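Local coordinates for freshwater cyanophage protein (Microcystis phage Mic1, PDB 6L2W), which is of unknown function but adopts a novel fold and is probably a structural protein of this freshwater cyanophage, at residues E53-N67 and I99-K113. Numbering follows the deposited sequence.
Sequences ENVCEYCAKLGIEAN and IREINLKLKELELIK
Asn103 reads both the backbone and the side chain of Asn67: its OD1 accepts from Asn67 N at 2.8 Å, while its ND2 donates almost straight to Asn67 OD1, also at 2.8 Å. The amide planes lie 78° apart, and each donor sits above the carbonyl plane it addresses. Asn67 CG lies between its backbone N and carbonyl carbon (chi1 65°), which lets OD1 meet ND2. Asn103 OD1 takes two donors, one from 53-67 and the other Trp76 NE1 of strand 75-77. One water links the carbonyls of Ile64 and Leu106; a second joins Ala66 N to Glu110 OE1. Glu53 OE1 and Lys105 NZ form a loose salt bridge of 3.6 Å. Beneath, Cys56 is a knob in the hole formed by Ile102, Lys105, Leu106 and Leu109, its CB 3.5 Å from Lys105 CG. Ala60 CB lies 3.8 Å from Leu109 CB; the segment axes approach to 9.4 Å, crossing at -48°. A Schellman motif at Gly63 follows helix 51-61, and residues 64-67 pass obliquely across helix 96-115, from Leu106 toward Asn103. Ile64, Ile102 and Leu106 meet Trp76, while Val55 and Cys59 seat helix 51-61 on strands 2-12 and 83-89.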
loop_
_atom_site.group_PDB
_atom_site.type_symbol
_atom_site.label_atom_id
_atom_site.label_comp_id
_atom_site.label_asym_id
_atom_site.label_seq_id
_atom_site.Cartn_x
_atom_site.Cartn_y
_atom_site.Cartn_z
ATOM N N GLU B 53 8.790 -19.866 4.942
ATOM C CA GLU B 53 9.527 -20.229 3.761
ATOM C C GLU B 53 8.593 -20.237 2.542
ATOM O O GLU B 53 8.919 -19.672 1.506
ATOM C CB GLU B 53 10.158 -21.608 3.969
ATOM C CG GLU B 53 11.385 -21.854 3.115
ATOM C CD GLU B 53 12.460 -22.674 3.812
ATOM O OE1 GLU B 53 13.158 -22.108 4.689
ATOM O OE2 GLU B 53 12.593 -23.876 3.480
ATOM N N ASN B 54 7.436 -20.868 2.665
ATOM C CA ASN B 54 6.561 -21.053 1.512
ATOM C C ASN B 54 5.991 -19.703 1.059
ATOM O O ASN B 54 5.803 -19.469 -0.111
ATOM C CB ASN B 54 5.432 -22.046 1.806
ATOM C CG ASN B 54 5.931 -23.461 2.034
ATOM O OD1 ASN B 54 5.445 -24.157 2.929
ATOM N ND2 ASN B 54 6.905 -23.892 1.241
ATOM N N VAL B 55 5.665 -18.848 2.011
ATOM C CA VAL B 55 5.147 -17.531 1.715
ATOM C C VAL B 55 6.244 -16.733 0.993
ATOM O O VAL B 55 5.983 -16.097 -0.027
ATOM C CB VAL B 55 4.648 -16.846 3.002
ATOM C CG1 VAL B 55 4.686 -15.332 2.899
ATOM C CG2 VAL B 55 3.254 -17.332 3.387
ATOM N N CYS B 56 7.480 -16.801 1.484
ATOM C CA CYS B 56 8.539 -15.995 0.870
ATOM C C CYS B 56 8.835 -16.465 -0.551
ATOM O O CYS B 56 9.199 -15.657 -1.414
ATOM C CB CYS B 56 9.826 -16.040 1.673
ATOM S SG CYS B 56 9.707 -15.071 3.194
ATOM N N GLU B 57 8.682 -17.753 -0.770
ATOM C CA GLU B 57 9.006 -18.367 -2.059
ATOM C C GLU B 57 7.961 -17.932 -3.097
ATOM O O GLU B 57 8.274 -17.652 -4.275
ATOM C CB GLU B 57 9.055 -19.892 -1.920
ATOM C CG GLU B 57 10.336 -20.395 -1.264
ATOM C CD GLU B 57 10.555 -21.907 -1.266
ATOM O OE1 GLU B 57 9.799 -22.625 -0.563
ATOM O OE2 GLU B 57 11.496 -22.364 -1.958
ATOM N N TYR B 58 6.712 -17.880 -2.668
ATOM C CA TYR B 58 5.682 -17.532 -3.606
ATOM C C TYR B 58 5.798 -16.032 -3.940
ATOM O O TYR B 58 5.665 -15.647 -5.102
ATOM C CB TYR B 58 4.318 -17.968 -3.070
ATOM C CG TYR B 58 3.204 -17.652 -4.023
ATOM C CD1 TYR B 58 3.048 -18.355 -5.205
ATOM C CD2 TYR B 58 2.348 -16.593 -3.781
ATOM C CE1 TYR B 58 2.042 -18.036 -6.107
ATOM C CE2 TYR B 58 1.336 -16.265 -4.666
ATOM C CZ TYR B 58 1.183 -16.982 -5.836
ATOM O OH TYR B 58 0.170 -16.645 -6.695
ATOM N N CYS B 59 6.091 -15.205 -2.934
ATOM C CA CYS B 59 6.251 -13.757 -3.145
ATOM C C CYS B 59 7.417 -13.470 -4.103
ATOM O O CYS B 59 7.307 -12.590 -4.971
ATOM C CB CYS B 59 6.460 -13.030 -1.816
ATOM S SG CYS B 59 4.951 -12.950 -0.811
ATOM N N ALA B 60 8.515 -14.198 -3.953
ATOM C CA ALA B 60 9.657 -14.085 -4.871
ATOM C C ALA B 60 9.209 -14.414 -6.300
ATOM O O ALA B 60 9.587 -13.702 -7.214
ATOM C CB ALA B 60 10.805 -14.976 -4.441
ATOM N N LYS B 61 8.364 -15.426 -6.479
ATOM C CA LYS B 61 7.812 -15.770 -7.811
ATOM C C LYS B 61 7.053 -14.576 -8.410
ATOM O O LYS B 61 7.015 -14.398 -9.625
ATOM C CB LYS B 61 6.850 -16.961 -7.729
ATOM C CG LYS B 61 7.010 -18.017 -8.813
ATOM C CD LYS B 61 6.614 -19.423 -8.374
ATOM C CE LYS B 61 7.587 -20.036 -7.381
ATOM N NZ LYS B 61 7.378 -21.494 -7.212
ATOM N N LEU B 62 6.433 -13.759 -7.570
ATOM C CA LEU B 62 5.749 -12.592 -8.072
ATOM C C LEU B 62 6.711 -11.404 -8.232
ATOM O O LEU B 62 6.288 -10.360 -8.728
ATOM C CB LEU B 62 4.595 -12.273 -7.118
ATOM C CG LEU B 62 3.486 -13.317 -7.078
ATOM C CD1 LEU B 62 2.441 -12.930 -6.049
ATOM C CD2 LEU B 62 2.832 -13.504 -8.439
ATOM N N GLY B 63 7.980 -11.534 -7.821
ATOM C CA GLY B 63 8.953 -10.435 -7.977
ATOM C C GLY B 63 8.993 -9.517 -6.759
ATOM O O GLY B 63 9.448 -8.390 -6.826
ATOM N N ILE B 64 8.556 -10.018 -5.625
ATOM C CA ILE B 64 8.609 -9.253 -4.408
ATOM C C ILE B 64 10.010 -9.406 -3.813
ATOM O O ILE B 64 10.536 -10.510 -3.699
ATOM C CB ILE B 64 7.497 -9.699 -3.444
ATOM C CG1 ILE B 64 6.132 -9.219 -3.941
ATOM C CG2 ILE B 64 7.779 -9.234 -2.023
ATOM C CD1 ILE B 64 4.953 -9.864 -3.234
ATOM N N GLU B 65 10.575 -8.279 -3.425
ATOM C CA GLU B 65 11.958 -8.206 -3.059
ATOM C C GLU B 65 12.092 -7.620 -1.647
ATOM O O GLU B 65 11.231 -6.897 -1.155
ATOM C CB GLU B 65 12.721 -7.318 -4.044
ATOM C CG GLU B 65 12.927 -7.904 -5.436
ATOM C CD GLU B 65 13.479 -6.886 -6.429
ATOM O OE1 GLU B 65 14.496 -6.240 -6.114
ATOM O OE2 GLU B 65 12.869 -6.704 -7.500
ATOM N N ALA B 66 13.210 -7.942 -1.023
ATOM C CA ALA B 66 13.577 -7.417 0.252
ATOM C C ALA B 66 13.382 -5.893 0.253
ATOM O O ALA B 66 13.532 -5.259 -0.778
ATOM C CB ALA B 66 15.007 -7.822 0.517
ATOM N N ASN B 67 13.043 -5.312 1.407
ATOM C CA ASN B 67 12.575 -3.938 1.452
ATOM C C ASN B 67 13.680 -2.975 1.916
ATOM O O ASN B 67 13.455 -1.782 1.885
ATOM C CB ASN B 67 11.290 -3.775 2.281
ATOM C CG ASN B 67 11.410 -4.084 3.758
ATOM O OD1 ASN B 67 12.491 -4.071 4.345
ATOM N ND2 ASN B 67 10.272 -4.336 4.378
ATOM N N ILE B 99 10.920 -9.141 10.313
ATOM C CA ILE B 99 11.174 -8.379 9.099
ATOM C C ILE B 99 12.558 -8.756 8.576
ATOM O O ILE B 99 12.703 -8.983 7.386
ATOM C CB ILE B 99 11.009 -6.865 9.340
ATOM C CG1 ILE B 99 9.532 -6.510 9.510
ATOM C CG2 ILE B 99 11.641 -6.040 8.227
ATOM C CD1 ILE B 99 9.296 -5.186 10.195
ATOM N N ARG B 100 13.532 -8.824 9.486
ATOM C CA ARG B 100 14.891 -9.250 9.193
ATOM C C ARG B 100 14.867 -10.642 8.546
ATOM O O ARG B 100 15.490 -10.869 7.496
ATOM C CB ARG B 100 15.730 -9.225 10.473
ATOM C CG ARG B 100 17.222 -9.453 10.250
ATOM C CD ARG B 100 18.147 -8.811 11.284
ATOM N NE ARG B 100 18.241 -9.495 12.575
ATOM C CZ ARG B 100 17.810 -9.002 13.743
ATOM N NH1 ARG B 100 17.129 -7.865 13.790
ATOM N NH2 ARG B 100 18.066 -9.654 14.867
ATOM N N GLU B 101 14.132 -11.566 9.138
ATOM C CA GLU B 101 14.077 -12.920 8.608
ATOM C C GLU B 101 13.529 -12.906 7.174
ATOM O O GLU B 101 14.059 -13.603 6.294
ATOM C CB GLU B 101 13.195 -13.814 9.472
ATOM C CG GLU B 101 13.848 -14.190 10.787
ATOM C CD GLU B 101 13.036 -15.114 11.687
ATOM O OE1 GLU B 101 12.101 -15.796 11.176
ATOM O OE2 GLU B 101 13.354 -15.160 12.902
ATOM N N ILE B 102 12.467 -12.123 6.951
ATOM C CA ILE B 102 11.788 -12.119 5.666
ATOM C C ILE B 102 12.708 -11.526 4.603
ATOM O O ILE B 102 12.798 -12.067 3.514
ATOM C CB ILE B 102 10.433 -11.397 5.744
ATOM C CG1 ILE B 102 9.470 -12.244 6.576
ATOM C CG2 ILE B 102 9.881 -11.081 4.348
ATOM C CD1 ILE B 102 8.110 -11.622 6.788
ATOM N N ASN B 103 13.375 -10.440 4.955
ATOM C CA ASN B 103 14.307 -9.770 4.073
ATOM C C ASN B 103 15.487 -10.686 3.714
ATOM O O ASN B 103 15.899 -10.707 2.549
ATOM C CB ASN B 103 14.802 -8.466 4.697
ATOM C CG ASN B 103 13.904 -7.291 4.370
ATOM O OD1 ASN B 103 13.234 -7.293 3.338
ATOM N ND2 ASN B 103 13.936 -6.255 5.195
ATOM N N LEU B 104 16.028 -11.430 4.681
ATOM C CA LEU B 104 17.136 -12.350 4.397
ATOM C C LEU B 104 16.659 -13.385 3.364
ATOM O O LEU B 104 17.295 -13.602 2.346
ATOM C CB LEU B 104 17.626 -13.011 5.697
ATOM C CG LEU B 104 18.594 -14.192 5.538
ATOM C CD1 LEU B 104 19.838 -13.776 4.780
ATOM C CD2 LEU B 104 18.981 -14.798 6.891
ATOM N N LYS B 105 15.514 -13.982 3.612
ATOM C CA LYS B 105 15.003 -15.027 2.747
ATOM C C LYS B 105 14.698 -14.466 1.350
ATOM O O LYS B 105 15.130 -15.038 0.339
ATOM C CB LYS B 105 13.778 -15.674 3.388
ATOM C CG LYS B 105 13.169 -16.801 2.571
ATOM C CD LYS B 105 13.961 -18.084 2.619
ATOM C CE LYS B 105 13.491 -19.064 1.569
ATOM N NZ LYS B 105 14.165 -20.375 1.700
ATOM N N LEU B 106 14.005 -13.333 1.271
ATOM C CA LEU B 106 13.654 -12.776 -0.043
ATOM C C LEU B 106 14.931 -12.441 -0.804
ATOM O O LEU B 106 15.001 -12.595 -2.021
ATOM C CB LEU B 106 12.802 -11.520 0.119
ATOM C CG LEU B 106 11.355 -11.754 0.543
ATOM C CD1 LEU B 106 10.715 -10.427 0.914
ATOM C CD2 LEU B 106 10.550 -12.444 -0.552
ATOM N N LYS B 107 15.928 -11.974 -0.077
ATOM C CA LYS B 107 17.154 -11.590 -0.727
ATOM C C LYS B 107 17.917 -12.836 -1.186
ATOM O O LYS B 107 18.559 -12.784 -2.221
ATOM C CB LYS B 107 18.037 -10.743 0.189
ATOM C CG LYS B 107 19.133 -9.998 -0.547
ATOM C CD LYS B 107 18.610 -9.164 -1.705
ATOM C CE LYS B 107 19.647 -8.242 -2.311
ATOM N NZ LYS B 107 20.774 -9.003 -2.904
ATOM N N GLU B 108 17.847 -13.917 -0.411
ATOM C CA GLU B 108 18.419 -15.210 -0.822
ATOM C C GLU B 108 17.721 -15.684 -2.099
ATOM O O GLU B 108 18.350 -16.169 -3.048
ATOM C CB GLU B 108 18.225 -16.302 0.244
ATOM C CG GLU B 108 19.073 -16.123 1.491
ATOM C CD GLU B 108 18.823 -17.139 2.601
ATOM O OE1 GLU B 108 17.634 -17.500 2.866
ATOM O OE2 GLU B 108 19.824 -17.566 3.216
ATOM N N LEU B 109 16.404 -15.580 -2.100
ATOM C CA LEU B 109 15.640 -16.083 -3.223
ATOM C C LEU B 109 15.969 -15.260 -4.467
ATOM O O LEU B 109 16.089 -15.834 -5.539
ATOM C CB LEU B 109 14.151 -16.051 -2.889
ATOM C CG LEU B 109 13.724 -17.102 -1.872
ATOM C CD1 LEU B 109 12.323 -16.789 -1.359
ATOM C CD2 LEU B 109 13.804 -18.514 -2.469
ATOM N N GLU B 110 16.178 -13.953 -4.306
ATOM C CA GLU B 110 16.516 -13.119 -5.454
ATOM C C GLU B 110 17.870 -13.553 -6.037
ATOM O O GLU B 110 18.060 -13.516 -7.248
ATOM C CB GLU B 110 16.532 -11.635 -5.076
ATOM C CG GLU B 110 17.093 -10.732 -6.166
ATOM C CD GLU B 110 17.252 -9.263 -5.794
ATOM O OE1 GLU B 110 16.684 -8.829 -4.758
ATOM O OE2 GLU B 110 17.948 -8.555 -6.545
ATOM N N LEU B 111 18.826 -13.910 -5.196
ATOM C CA LEU B 111 20.162 -14.261 -5.704
ATOM C C LEU B 111 20.170 -15.667 -6.311
ATOM O O LEU B 111 20.989 -15.950 -7.184
ATOM C CB LEU B 111 21.182 -14.173 -4.573
ATOM C CG LEU B 111 21.436 -12.760 -4.061
ATOM C CD1 LEU B 111 22.302 -12.811 -2.823
ATOM C CD2 LEU B 111 22.086 -11.883 -5.118
ATOM N N ILE B 112 19.295 -16.541 -5.848
ATOM C CA ILE B 112 19.167 -17.845 -6.482
ATOM C C ILE B 112 18.626 -17.649 -7.904
ATOM O O ILE B 112 19.159 -18.267 -8.817
ATOM C CB ILE B 112 18.308 -18.812 -5.644
ATOM C CG1 ILE B 112 19.023 -19.196 -4.345
ATOM C CG2 ILE B 112 17.918 -20.046 -6.448
ATOM C CD1 ILE B 112 18.111 -19.825 -3.321
ATOM N N LYS B 113 17.633 -16.776 -8.112
ATOM C CA LYS B 113 17.145 -16.508 -9.485
ATOM C C LYS B 113 18.288 -15.981 -10.367
ATOM O O LYS B 113 18.509 -16.504 -11.457
ATOM C CB LYS B 113 15.961 -15.536 -9.471
ATOM C CG LYS B 113 14.648 -16.157 -9.015
ATOM C CD LYS B 113 13.704 -15.194 -8.316
ATOM C CE LYS B 113 13.052 -14.204 -9.257
ATOM N NZ LYS B 113 11.758 -13.710 -8.723
HETATM O O HOH W 1 12.983 -11.926 -3.675
HETATM O O HOH W 2 15.107 -9.271 -2.562
#